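Local coordinates for O-succinylhomoserine sulfhydrylase (Mycobacterium tuberculosis, PDB 3NDN), which probably catalyses the pyridoxal-phosphate-dependent formation of L-homocysteine from O-succinyl-L-homoserine and hydrogen sulfide, a step of methionine biosynthesis, at residues Y54-A59 / E63-G68; V109-G114 / Q252-H257; V149-D154 / E160-V165; V183-V188 / F214-D219; N285-R290 / D403-D408. All coordinates share one frame; numbering follows the deposited sequence.

Interaction 1 (Y54-A59 / E63-G68); sequences YVYGSA and EKSFAG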
# COMPACT_ATOMS: atom_id res chain seq x y z
N TYR A 54 7.33 -12.90 14.21
CA TYR A 54 8.78 -12.97 13.96
C TYR A 54 9.26 -14.42 14.21
O TYR A 54 8.56 -15.21 14.86
CB TYR A 54 9.57 -11.95 14.84
CG TYR A 54 9.01 -10.54 14.64
CD1 TYR A 54 9.56 -9.67 13.69
CD2 TYR A 54 7.87 -10.13 15.32
CE1 TYR A 54 8.99 -8.39 13.45
CE2 TYR A 54 7.28 -8.86 15.08
CZ TYR A 54 7.87 -8.00 14.15
OH TYR A 54 7.30 -6.75 13.91
N VAL A 55 10.42 -14.77 13.68
CA VAL A 55 11.00 -16.11 13.87
C VAL A 55 12.30 -16.05 14.70
O VAL A 55 12.91 -14.97 14.84
CB VAL A 55 11.24 -16.83 12.51
CG1 VAL A 55 9.92 -16.98 11.75
CG2 VAL A 55 12.29 -16.08 11.65
N TYR A 56 12.73 -17.19 15.25
CA TYR A 56 13.93 -17.25 16.10
C TYR A 56 14.88 -18.36 15.63
O TYR A 56 14.43 -19.40 15.17
CB TYR A 56 13.55 -17.48 17.58
CG TYR A 56 12.39 -16.62 18.05
CD1 TYR A 56 12.58 -15.27 18.37
CD2 TYR A 56 11.10 -17.15 18.13
CE1 TYR A 56 11.52 -14.47 18.78
CE2 TYR A 56 10.02 -16.35 18.54
CZ TYR A 56 10.24 -15.01 18.87
OH TYR A 56 9.19 -14.19 19.26
N GLY A 57 16.19 -18.11 15.74
CA GLY A 57 17.22 -19.08 15.36
C GLY A 57 17.27 -20.37 16.17
O GLY A 57 17.75 -21.40 15.68
N SER A 58 16.76 -20.33 17.41
CA SER A 58 16.80 -21.49 18.30
C SER A 58 15.74 -21.35 19.40
O SER A 58 15.21 -20.26 19.62
CB SER A 58 18.20 -21.67 18.92
OG SER A 58 18.49 -20.66 19.88
N ALA A 59 15.44 -22.45 20.08
CA ALA A 59 14.49 -22.41 21.20
C ALA A 59 14.98 -21.53 22.36
O ALA A 59 14.17 -20.84 22.99
CB ALA A 59 14.17 -23.82 21.67
N GLU A 63 13.03 -18.23 24.11
CA GLU A 63 12.85 -18.08 25.56
C GLU A 63 13.39 -16.74 26.06
O GLU A 63 12.69 -16.02 26.79
CB GLU A 63 13.50 -19.26 26.31
CG GLU A 63 13.42 -19.14 27.85
CD GLU A 63 14.11 -20.30 28.61
OE1 GLU A 63 15.01 -20.97 28.06
OE2 GLU A 63 13.76 -20.51 29.80
N LYS A 64 14.61 -16.38 25.67
CA LYS A 64 15.20 -15.10 26.09
C LYS A 64 14.40 -13.89 25.59
O LYS A 64 14.28 -12.88 26.29
CB LYS A 64 16.65 -14.99 25.62
CG LYS A 64 17.64 -15.95 26.27
CD LYS A 64 19.08 -15.55 25.91
CE LYS A 64 20.05 -16.71 26.10
NZ LYS A 64 20.27 -16.99 27.56
N SER A 65 13.88 -14.00 24.37
CA SER A 65 13.11 -12.92 23.73
C SER A 65 11.79 -12.65 24.46
O SER A 65 11.42 -11.49 24.68
CB SER A 65 12.85 -13.25 22.25
OG SER A 65 14.06 -13.26 21.50
N PHE A 66 11.09 -13.72 24.81
CA PHE A 66 9.87 -13.60 25.61
C PHE A 66 10.10 -13.05 27.02
O PHE A 66 9.29 -12.26 27.52
CB PHE A 66 9.13 -14.94 25.67
CG PHE A 66 8.04 -15.06 24.65
CD1 PHE A 66 8.34 -15.33 23.31
CD2 PHE A 66 6.71 -14.89 25.03
CE1 PHE A 66 7.32 -15.44 22.35
CE2 PHE A 66 5.68 -14.99 24.09
CZ PHE A 66 5.99 -15.28 22.75
N ALA A 67 11.22 -13.44 27.64
CA ALA A 67 11.60 -12.96 28.97
C ALA A 67 12.15 -11.52 28.94
O ALA A 67 12.48 -10.95 29.99
CB ALA A 67 12.60 -13.91 29.62
N GLY A 68 12.23 -10.95 27.74
CA GLY A 68 12.72 -9.58 27.55
C GLY A 68 14.21 -9.39 27.81
O GLY A 68 14.65 -8.27 28.08
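A59 and E63 stand one helical turn apart, A59 CA lying 6.4 Å from E63 CA, while the irregular chain before A59 bends so that Y56 faces the last turn of the same helix, Y56 CA being 8.8 Å from S65 CA. The turn itself is closed by an ordinary helical bond, E63 N to A59 O at 3.1 Å. S58, at the N-cap, adds a weak bond from V61 N to its hydroxyl.

Y56 carries the side-chain part. With CG trans to C and beside the backbone N (chi1 -45°), its ring extends past S65: Y56 CE1 is 3.9 Å from S65 CB, approached obliquely. Farther out, the Y56 side chain crosses that of F66 at about a right angle, and Y56 OH comes to 3.8 Å from F66 CE1, a van der Waals touch. S65 OG also lies beside the tyrosine ring, yet its hydrogen bond goes back along the helix to V61 O. E63 turns its extended chain away from this cluster; its CB grazes A59 O at 3.7 Å. G68, at a positive phi of 70°, ends the helix in a Schellman motif.

The whole unit belongs to the N-terminal arm, its centre about 37 Å from the centre of the chain, where this family characteristically reaches across to other subunits. H72 and V74, in the loop that follows, pack on S65 and Y56. Y54 and V55 extend to F41 and T44 of the third subunit, whereas helix 59-66 lies against helix 340-350 of the second, A59 and E63 resting on its F345.

Interaction 2 (V109-G114 / Q252-H257); sequences VFTSLG and QKLMRH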
# COMPACT_ATOMS: atom_id res chain seq x y z
N VAL A 109 -5.51 9.78 23.60
CA VAL A 109 -6.18 10.47 24.70
C VAL A 109 -6.73 9.51 25.77
O VAL A 109 -6.44 9.68 26.97
CB VAL A 109 -7.33 11.41 24.19
CG1 VAL A 109 -8.10 12.02 25.37
CG2 VAL A 109 -6.78 12.49 23.28
N PHE A 110 -7.49 8.49 25.34
CA PHE A 110 -8.10 7.54 26.28
C PHE A 110 -7.03 6.70 27.01
O PHE A 110 -7.08 6.56 28.24
CB PHE A 110 -9.17 6.63 25.62
CG PHE A 110 -9.65 5.54 26.53
CD1 PHE A 110 -10.56 5.81 27.56
CD2 PHE A 110 -9.11 4.25 26.43
CE1 PHE A 110 -10.97 4.82 28.45
CE2 PHE A 110 -9.51 3.24 27.30
CZ PHE A 110 -10.44 3.52 28.32
N THR A 111 -6.08 6.16 26.26
CA THR A 111 -5.04 5.30 26.86
C THR A 111 -4.10 6.09 27.80
O THR A 111 -3.71 5.57 28.85
CB THR A 111 -4.27 4.48 25.78
OG1 THR A 111 -5.20 3.65 25.07
CG2 THR A 111 -3.19 3.61 26.40
N SER A 112 -3.79 7.34 27.45
CA SER A 112 -2.88 8.15 28.29
C SER A 112 -3.53 8.45 29.65
O SER A 112 -2.89 8.31 30.71
CB SER A 112 -2.43 9.43 27.59
OG SER A 112 -3.50 10.34 27.39
N LEU A 113 -4.81 8.86 29.60
CA LEU A 113 -5.60 9.14 30.80
C LEU A 113 -5.92 7.88 31.60
O LEU A 113 -5.85 7.90 32.85
CB LEU A 113 -6.89 9.89 30.45
CG LEU A 113 -6.72 11.32 29.95
CD1 LEU A 113 -8.04 11.87 29.42
CD2 LEU A 113 -6.15 12.25 31.05
N GLY A 114 -6.27 6.79 30.91
CA GLY A 114 -6.54 5.51 31.55
C GLY A 114 -5.31 4.95 32.26
O GLY A 114 -5.43 4.27 33.29
N GLN A 252 2.42 0.85 28.41
CA GLN A 252 2.72 -0.41 27.73
C GLN A 252 1.71 -1.51 28.09
O GLN A 252 1.26 -2.25 27.21
CB GLN A 252 4.15 -0.89 28.03
CG GLN A 252 4.60 -2.12 27.22
CD GLN A 252 5.96 -2.65 27.69
OE1 GLN A 252 7.01 -2.04 27.45
NE2 GLN A 252 5.94 -3.80 28.37
N LYS A 253 1.34 -1.60 29.36
CA LYS A 253 0.37 -2.62 29.79
C LYS A 253 -0.97 -2.48 29.06
O LYS A 253 -1.51 -3.48 28.56
CB LYS A 253 0.18 -2.58 31.30
CG LYS A 253 -0.66 -3.73 31.85
CD LYS A 253 -0.79 -3.64 33.35
CE LYS A 253 -1.53 -4.85 33.91
NZ LYS A 253 -1.93 -4.61 35.34
N LEU A 254 -1.52 -1.26 29.01
CA LEU A 254 -2.76 -1.06 28.27
C LEU A 254 -2.62 -1.31 26.76
O LEU A 254 -3.53 -1.86 26.13
CB LEU A 254 -3.36 0.34 28.55
CG LEU A 254 -4.02 0.56 29.92
CD1 LEU A 254 -4.47 2.04 30.10
CD2 LEU A 254 -5.23 -0.37 30.10
N MET A 255 -1.49 -0.92 26.17
CA MET A 255 -1.29 -1.11 24.72
C MET A 255 -1.19 -2.59 24.30
O MET A 255 -1.82 -3.00 23.32
CB MET A 255 -0.08 -0.30 24.19
CG MET A 255 -0.25 1.22 24.21
SD MET A 255 -1.64 1.92 23.28
CE MET A 255 -1.23 1.39 21.58
N ARG A 256 -0.40 -3.37 25.04
CA ARG A 256 -0.26 -4.80 24.76
C ARG A 256 -1.60 -5.55 24.87
O ARG A 256 -1.98 -6.33 23.98
CB ARG A 256 0.76 -5.44 25.71
CG ARG A 256 2.20 -4.97 25.54
CD ARG A 256 3.17 -5.91 26.25
NE ARG A 256 4.58 -5.55 26.05
CZ ARG A 256 5.60 -6.37 26.27
NH1 ARG A 256 5.37 -7.61 26.69
NH2 ARG A 256 6.84 -5.97 26.06
N HIS A 257 -2.33 -5.29 25.95
CA HIS A 257 -3.51 -6.10 26.29
C HIS A 257 -4.90 -5.62 25.84
O HIS A 257 -5.81 -6.45 25.69
CB HIS A 257 -3.47 -6.45 27.79
CG HIS A 257 -2.18 -7.08 28.22
ND1 HIS A 257 -1.70 -8.26 27.67
CD2 HIS A 257 -1.24 -6.68 29.11
CE1 HIS A 257 -0.55 -8.57 28.23
NE2 HIS A 257 -0.24 -7.63 29.11
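L254 leans on T111 where helix 252-257 passes helix 109-114, T111 CA and L254 CA being 6.9 Å apart. The segment axes approach to 9.9 Å at an angle of 132°, so the helices run roughly against each other. L254 CB meets the methyl of T111, L254 CB to T111 CG2 being 3.9 Å. CG, set beside the backbone N (chi1 -74°), carries the chain on past the threonine, the two side chains sliding by in opposite directions. At the tip, L254 CD1 settles on bare backbone, 3.7 Å from G114 C and 3.8 Å from T111 O; G114 has no side chain to intervene. The T111 methyl has a second neighbour, M255 SD, at 3.9 Å from T111 CG2, brought there by a methionine chain bent at both later torsions.

These helices belong to the PLP-binding domain of fold type I, and M255 goes on to F100 and T102 of strand 98-102. W144 of the second subunit packs on L254, and E139 of that subunit pairs with K253.

No hydrogen bond crosses between the helices. T111 OG1 is satisfied by A107 O in its own helix, so the threonine offers its neighbour a methyl, and the buried seam rests on shape and dispersion.

Interaction 3 (V149-D154 / E160-V165); sequences VFVDGD and ERALSV
The methyl of A162 faces two valines of the edge strand: A162 CB lies 3.8 Å from V151 CG1 and 4.4 Å from V149 CG1. That is all of the direct contact, apolar and small, with the A162 methyl directed toward the strand. V149 and V151 are alternate residues and therefore present the same face, while F150 turns to the other side and stacks on F134. In V151 the touching branch is the one opposite the carbonyl carbon (chi1 -62°), which sends CG1 out toward the helix.

One shell out, W159 and Q158 of the same helix also pack against V151, and A162 rests on V124 of the adjoining strand. Polar bonds fix the turn between strand and helix: Q158 OE1 receives D152 N, and W159 NE1 reaches G153 O. At the far end, L163 leaves helical geometry and S164 OG bonds back to R161 O at 3.0 Å, closing off the last turn.

Strand 147-151, helix 156-162 and strand 169-173 form a beta-alpha-beta crossover, the two strands being parallel with 122-126 between them. Such crossovers build the large seven-stranded domain of fold type I PLP enzymes, and here the helix lies across the outermost strand within the chain.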
# COMPACT_ATOMS: atom_id res chain seq x y z
N VAL A 149 -13.64 16.53 37.79
CA VAL A 149 -14.06 17.90 38.06
C VAL A 149 -13.68 18.83 36.90
O VAL A 149 -12.52 18.86 36.47
CB VAL A 149 -13.42 18.43 39.38
CG1 VAL A 149 -13.89 19.83 39.69
CG2 VAL A 149 -13.72 17.48 40.54
N PHE A 150 -14.65 19.61 36.41
CA PHE A 150 -14.42 20.53 35.29
C PHE A 150 -14.21 21.97 35.77
O PHE A 150 -14.78 22.38 36.78
CB PHE A 150 -15.58 20.48 34.28
CG PHE A 150 -15.58 19.23 33.41
CD1 PHE A 150 -14.66 19.10 32.36
CD2 PHE A 150 -16.51 18.22 33.62
CE1 PHE A 150 -14.65 17.96 31.55
CE2 PHE A 150 -16.51 17.06 32.81
CZ PHE A 150 -15.57 16.94 31.76
N VAL A 151 -13.34 22.71 35.07
CA VAL A 151 -13.11 24.14 35.31
C VAL A 151 -13.15 24.91 33.99
O VAL A 151 -12.99 24.32 32.92
CB VAL A 151 -11.74 24.43 35.99
CG1 VAL A 151 -11.66 23.77 37.37
CG2 VAL A 151 -10.57 23.98 35.10
N ASP A 152 -13.35 26.23 34.06
CA ASP A 152 -13.17 27.08 32.89
C ASP A 152 -11.67 27.31 32.68
O ASP A 152 -11.00 27.91 33.53
CB ASP A 152 -13.90 28.42 33.02
CG ASP A 152 -15.41 28.27 33.12
OD1 ASP A 152 -16.01 27.42 32.42
OD2 ASP A 152 -16.01 29.04 33.90
N GLY A 153 -11.16 26.83 31.54
CA GLY A 153 -9.72 26.81 31.26
C GLY A 153 -8.95 28.11 31.41
O GLY A 153 -7.77 28.09 31.79
N ASP A 154 -9.60 29.23 31.10
CA ASP A 154 -8.96 30.56 31.17
C ASP A 154 -8.99 31.27 32.56
O ASP A 154 -8.52 32.39 32.69
CB ASP A 154 -9.52 31.51 30.09
CG ASP A 154 -11.03 31.76 30.23
OD1 ASP A 154 -11.67 31.20 31.16
OD2 ASP A 154 -11.58 32.52 29.42
N GLU A 160 -7.01 26.91 40.76
CA GLU A 160 -6.46 26.89 42.12
C GLU A 160 -7.41 26.17 43.09
O GLU A 160 -6.97 25.31 43.85
CB GLU A 160 -6.11 28.31 42.59
CG GLU A 160 -5.41 28.34 43.95
CD GLU A 160 -4.50 29.55 44.13
OE1 GLU A 160 -4.65 30.54 43.38
OE2 GLU A 160 -3.64 29.51 45.04
N ARG A 161 -8.70 26.49 43.02
CA ARG A 161 -9.71 25.86 43.89
C ARG A 161 -9.87 24.35 43.65
O ARG A 161 -9.96 23.58 44.61
CB ARG A 161 -11.07 26.58 43.80
CG ARG A 161 -11.03 28.00 44.39
CD ARG A 161 -12.43 28.61 44.56
NE ARG A 161 -13.10 28.89 43.28
CZ ARG A 161 -12.96 30.01 42.57
NH1 ARG A 161 -12.17 30.99 42.99
NH2 ARG A 161 -13.62 30.16 41.43
N ALA A 162 -9.91 23.93 42.39
CA ALA A 162 -10.02 22.50 42.06
C ALA A 162 -8.79 21.70 42.46
O ALA A 162 -8.90 20.51 42.79
CB ALA A 162 -10.31 22.31 40.57
N LEU A 163 -7.62 22.34 42.43
CA LEU A 163 -6.35 21.68 42.75
C LEU A 163 -5.86 21.91 44.20
O LEU A 163 -4.65 21.87 44.48
CB LEU A 163 -5.25 22.06 41.73
CG LEU A 163 -5.40 21.56 40.27
CD1 LEU A 163 -4.41 22.25 39.34
CD2 LEU A 163 -5.29 20.03 40.15
N SER A 164 -6.79 22.14 45.13
CA SER A 164 -6.41 22.36 46.53
C SER A 164 -6.45 21.06 47.36
O SER A 164 -6.21 21.08 48.57
CB SER A 164 -7.27 23.45 47.16
OG SER A 164 -8.61 23.03 47.25
N VAL A 165 -6.75 19.94 46.70
CA VAL A 165 -6.67 18.60 47.31
C VAL A 165 -5.87 17.67 46.39
O VAL A 165 -5.76 17.96 45.19
CB VAL A 165 -8.08 17.99 47.60
CG1 VAL A 165 -8.86 18.83 48.62
CG2 VAL A 165 -8.89 17.80 46.31

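Interaction 4 (V183-V188 / F214-D219); sequences VDIAAV and FPLGVD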
# COMPACT_ATOMS: atom_id res chain seq x y z
N VAL A 183 -5.23 28.46 27.55
CA VAL A 183 -4.89 28.08 28.93
C VAL A 183 -3.41 28.44 29.19
O VAL A 183 -2.56 28.21 28.32
CB VAL A 183 -5.11 26.55 29.16
CG1 VAL A 183 -4.69 26.14 30.57
CG2 VAL A 183 -6.57 26.17 28.90
N ASP A 184 -3.11 29.05 30.34
CA ASP A 184 -1.73 29.44 30.70
C ASP A 184 -0.93 28.18 31.12
O ASP A 184 -1.06 27.73 32.26
CB ASP A 184 -1.77 30.47 31.85
CG ASP A 184 -0.43 31.20 32.08
OD1 ASP A 184 0.65 30.59 31.95
OD2 ASP A 184 -0.46 32.39 32.44
N ILE A 185 -0.11 27.64 30.23
CA ILE A 185 0.55 26.32 30.48
C ILE A 185 1.46 26.32 31.73
O ILE A 185 1.30 25.46 32.61
CB ILE A 185 1.31 25.78 29.23
CG1 ILE A 185 0.36 25.57 28.04
CG2 ILE A 185 2.06 24.45 29.53
CD1 ILE A 185 1.10 25.37 26.68
N ALA A 186 2.39 27.27 31.83
CA ALA A 186 3.31 27.32 32.98
C ALA A 186 2.60 27.51 34.33
O ALA A 186 2.98 26.89 35.32
CB ALA A 186 4.38 28.39 32.79
N ALA A 187 1.58 28.37 34.37
CA ALA A 187 0.87 28.63 35.62
C ALA A 187 0.02 27.42 36.06
O ALA A 187 -0.00 27.07 37.25
CB ALA A 187 0.02 29.89 35.50
N VAL A 188 -0.65 26.77 35.12
CA VAL A 188 -1.45 25.58 35.45
C VAL A 188 -0.55 24.41 35.87
O VAL A 188 -0.88 23.68 36.81
CB VAL A 188 -2.41 25.18 34.29
CG1 VAL A 188 -3.03 23.80 34.53
CG2 VAL A 188 -3.50 26.25 34.11
N PHE A 214 7.13 20.39 26.84
CA PHE A 214 8.11 19.78 27.75
C PHE A 214 9.02 20.80 28.50
O PHE A 214 9.17 20.69 29.72
CB PHE A 214 8.88 18.63 27.08
CG PHE A 214 8.05 17.37 26.90
CD1 PHE A 214 7.71 16.57 27.99
CD2 PHE A 214 7.61 16.98 25.63
CE1 PHE A 214 6.94 15.39 27.83
CE2 PHE A 214 6.83 15.81 25.46
CZ PHE A 214 6.50 15.02 26.56
N PRO A 215 9.60 21.80 27.79
CA PRO A 215 10.37 22.85 28.52
C PRO A 215 9.59 23.64 29.58
O PRO A 215 10.20 24.28 30.45
CB PRO A 215 10.82 23.80 27.40
CG PRO A 215 10.88 22.93 26.17
CD PRO A 215 9.73 21.95 26.33
N LEU A 216 8.25 23.59 29.52
CA LEU A 216 7.40 24.31 30.46
C LEU A 216 6.95 23.41 31.62
O LEU A 216 6.20 23.84 32.50
CB LEU A 216 6.21 24.95 29.74
CG LEU A 216 6.54 26.07 28.74
CD1 LEU A 216 5.37 26.35 27.80
CD2 LEU A 216 6.98 27.35 29.44
N GLY A 217 7.43 22.16 31.61
CA GLY A 217 7.19 21.22 32.70
C GLY A 217 5.98 20.31 32.55
O GLY A 217 5.54 19.70 33.52
N VAL A 218 5.42 20.23 31.34
CA VAL A 218 4.31 19.31 31.07
C VAL A 218 4.88 17.88 31.17
O VAL A 218 6.02 17.64 30.77
CB VAL A 218 3.66 19.60 29.70
CG1 VAL A 218 2.73 18.52 29.28
CG2 VAL A 218 2.91 20.94 29.73
N ASP A 219 4.10 16.94 31.71
CA ASP A 219 4.56 15.56 31.92
C ASP A 219 4.33 14.64 30.71
O ASP A 219 5.12 13.74 30.46
CB ASP A 219 3.89 14.96 33.16
CG ASP A 219 4.16 15.78 34.42
OD1 ASP A 219 5.23 15.57 35.04
OD2 ASP A 219 3.33 16.65 34.76
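D219 OD2, one residue beyond the V218 on which I185 packs, is held by two groups, V199 N and H193 NE2. H193 lies in helix 185-194, so this carboxylate ties the far end of that helix to the segment whose V218 touches its first turn. The setting is the alpha/beta large domain of a fold type I PLP enzyme: helix 185-194 links the parallel strands 169-173 and 198-202, and residues 214-219 lead into strand 220-224 beside them.

At the start of the helix, D184 is the N-cap, its OD1 taking a weak bond from A187 N at 3.4 Å. Just past it, the chi1 of I185, -60° as measured to CG1, leaves CG2 trans to the backbone N and brings that methyl into touch with both partners. I185 CG2 touches V218 CG2 at 3.6 Å, the side chains meeting at a slant. I185 and L216 cross at about a right angle, the same I185 methyl lying 4.2 Å from L216 CB. Behind them I185 also packs on F172 of strand 169-173, which continues this apolar layer over the sheet.

The backbone makes a tight turn to present L216 and V218 together. G217 takes a positive phi of 92°, and G217 N bonds to F214 O at 3.0 Å. Toward the surface the contact thins out, with A186 CB reaching L216 CD2 at 4.4 Å.

Interaction 5 (N285-R290 / D403-D408); sequences NASAQR and DDLIAD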
# COMPACT_ATOMS: atom_id res chain seq x y z
N ASN A 285 0.73 28.53 8.25
CA ASN A 285 0.69 29.56 9.31
C ASN A 285 0.76 30.98 8.75
O ASN A 285 -0.03 31.83 9.15
CB ASN A 285 1.81 29.32 10.33
CG ASN A 285 1.82 30.36 11.46
OD1 ASN A 285 1.02 30.29 12.40
ND2 ASN A 285 2.77 31.29 11.41
N ALA A 286 1.68 31.23 7.80
CA ALA A 286 1.80 32.54 7.18
C ALA A 286 0.55 32.90 6.37
O ALA A 286 0.10 34.07 6.39
CB ALA A 286 3.07 32.61 6.30
N SER A 287 0.01 31.90 5.68
CA SER A 287 -1.21 32.07 4.88
C SER A 287 -2.42 32.38 5.77
O SER A 287 -3.21 33.30 5.48
CB SER A 287 -1.44 30.81 4.03
OG SER A 287 -2.60 30.93 3.21
N ALA A 288 -2.55 31.66 6.88
CA ALA A 288 -3.65 31.89 7.84
C ALA A 288 -3.59 33.31 8.47
O ALA A 288 -4.63 33.98 8.66
CB ALA A 288 -3.66 30.82 8.90
N GLN A 289 -2.37 33.79 8.75
CA GLN A 289 -2.16 35.16 9.27
C GLN A 289 -2.71 36.20 8.29
O GLN A 289 -3.38 37.14 8.69
CB GLN A 289 -0.66 35.40 9.53
CG GLN A 289 -0.28 36.79 10.06
CD GLN A 289 -0.45 36.92 11.57
OE1 GLN A 289 -0.04 36.06 12.34
NE2 GLN A 289 -1.02 38.04 11.99
N ARG A 290 -2.41 36.02 6.99
CA ARG A 290 -2.91 36.94 5.95
C ARG A 290 -4.44 36.89 5.81
O ARG A 290 -5.08 37.93 5.60
CB ARG A 290 -2.27 36.66 4.57
CG ARG A 290 -0.82 37.15 4.39
CD ARG A 290 -0.34 36.96 2.93
NE ARG A 290 -1.23 37.63 1.98
CZ ARG A 290 -1.24 37.44 0.66
NH1 ARG A 290 -0.39 36.61 0.07
NH2 ARG A 290 -2.11 38.11 -0.09
N ASP A 403 -3.70 34.19 -2.54
CA ASP A 403 -4.53 35.08 -3.36
C ASP A 403 -5.78 34.38 -3.92
O ASP A 403 -6.83 35.00 -4.04
CB ASP A 403 -3.71 35.67 -4.52
CG ASP A 403 -2.60 36.61 -4.05
OD1 ASP A 403 -2.74 37.25 -2.97
OD2 ASP A 403 -1.60 36.73 -4.79
N ASP A 404 -5.65 33.11 -4.28
CA ASP A 404 -6.78 32.35 -4.82
C ASP A 404 -7.82 32.08 -3.71
O ASP A 404 -9.03 32.09 -3.96
CB ASP A 404 -6.33 31.01 -5.45
CG ASP A 404 -5.52 31.17 -6.76
OD1 ASP A 404 -5.72 32.17 -7.50
OD2 ASP A 404 -4.70 30.27 -7.08
N LEU A 405 -7.34 31.84 -2.48
CA LEU A 405 -8.23 31.59 -1.33
C LEU A 405 -8.99 32.86 -0.90
O LEU A 405 -10.20 32.80 -0.61
CB LEU A 405 -7.45 31.00 -0.15
CG LEU A 405 -6.88 29.57 -0.31
CD1 LEU A 405 -5.86 29.25 0.76
CD2 LEU A 405 -8.02 28.53 -0.29
N ILE A 406 -8.29 33.98 -0.85
CA ILE A 406 -8.90 35.29 -0.54
C ILE A 406 -9.98 35.67 -1.56
O ILE A 406 -11.07 36.12 -1.17
CB ILE A 406 -7.84 36.41 -0.35
CG1 ILE A 406 -7.14 36.20 1.00
CG2 ILE A 406 -8.49 37.81 -0.39
CD1 ILE A 406 -5.82 36.96 1.18
N ALA A 407 -9.69 35.49 -2.85
CA ALA A 407 -10.68 35.66 -3.91
C ALA A 407 -11.96 34.82 -3.69
O ALA A 407 -13.05 35.33 -3.88
CB ALA A 407 -10.06 35.36 -5.29
N ASP A 408 -11.81 33.54 -3.34
CA ASP A 408 -12.96 32.64 -3.09
C ASP A 408 -13.78 33.08 -1.88
O ASP A 408 -15.01 33.04 -1.91
CB ASP A 408 -12.48 31.17 -2.91
CG ASP A 408 -13.62 30.13 -3.05
OD1 ASP A 408 -14.53 30.32 -3.89
OD2 ASP A 408 -13.58 29.09 -2.34
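R290 reaches across to D403 with its guanidinium and the carboxylate turned steeply to each other, their planes 71° apart. One bond makes the salt bridge: R290 NH2 donates to D403 OD1 at 3.1 Å. The oxygen sits close to the guanidinium plane, at its edge, and is approached almost end-on down its C-O bond. R290 NH1 stays 3.9 Å from D403 OD1, so the pair is single-pronged, not the flat two-bond form. A kink at chi3 (56°) turns the otherwise extended R290 chain across to the aspartate.

I406 lies at about a right angle to the arginine. Its CD1 comes within 4.1 Å of R290 NH2, obliquely, so the charged group has an apolar neighbour as well as its counterion. Deeper in, S287 points at L405, but loosely, S287 OG to L405 CD1 being 4.4 Å; that hydroxyl's polar partner is T402 OG1, in the first residue of helix 402-413.

Helices 285-290 and 403-408 cross at 35°, running broadly the same way, and their axes come no nearer than 10.9 Å. S287 and L405 are buried, whereas R290 and D403 are exposed. Both helices belong to the C-terminal part of the chain with its five-stranded sheet: S287 packs on V397, which follows strand 392-396, and D408 accepts from backbone N atoms of 352-354, just before strand 355-356. On the outer side D404 meets T29 and S26 of the fourth subunit, while I406 continues along helix 277-296 onto I291 and F294.

Overall arrangement
Interactions 2, 3 and 4 belong to the large seven-stranded domain and bring apolar side chains together without a hydrogen bond across them. Interaction 2 is fully buried and lies at a subunit interface. Interactions 3 and 4, 15 Å apart between centres, touch through G153 O and V183 CG2, and no other chain reaches either one; interaction 4 is only partly buried, with A186 exposed. Interaction 1 sits far out on the N-terminal arm; it is buried with help from the second subunit, and its bond is a helical backbone one. Interaction 5, about 56 Å from it between centres, joins two helices of the C-terminal sheet region and is the one with a salt bridge, at its exposed rim.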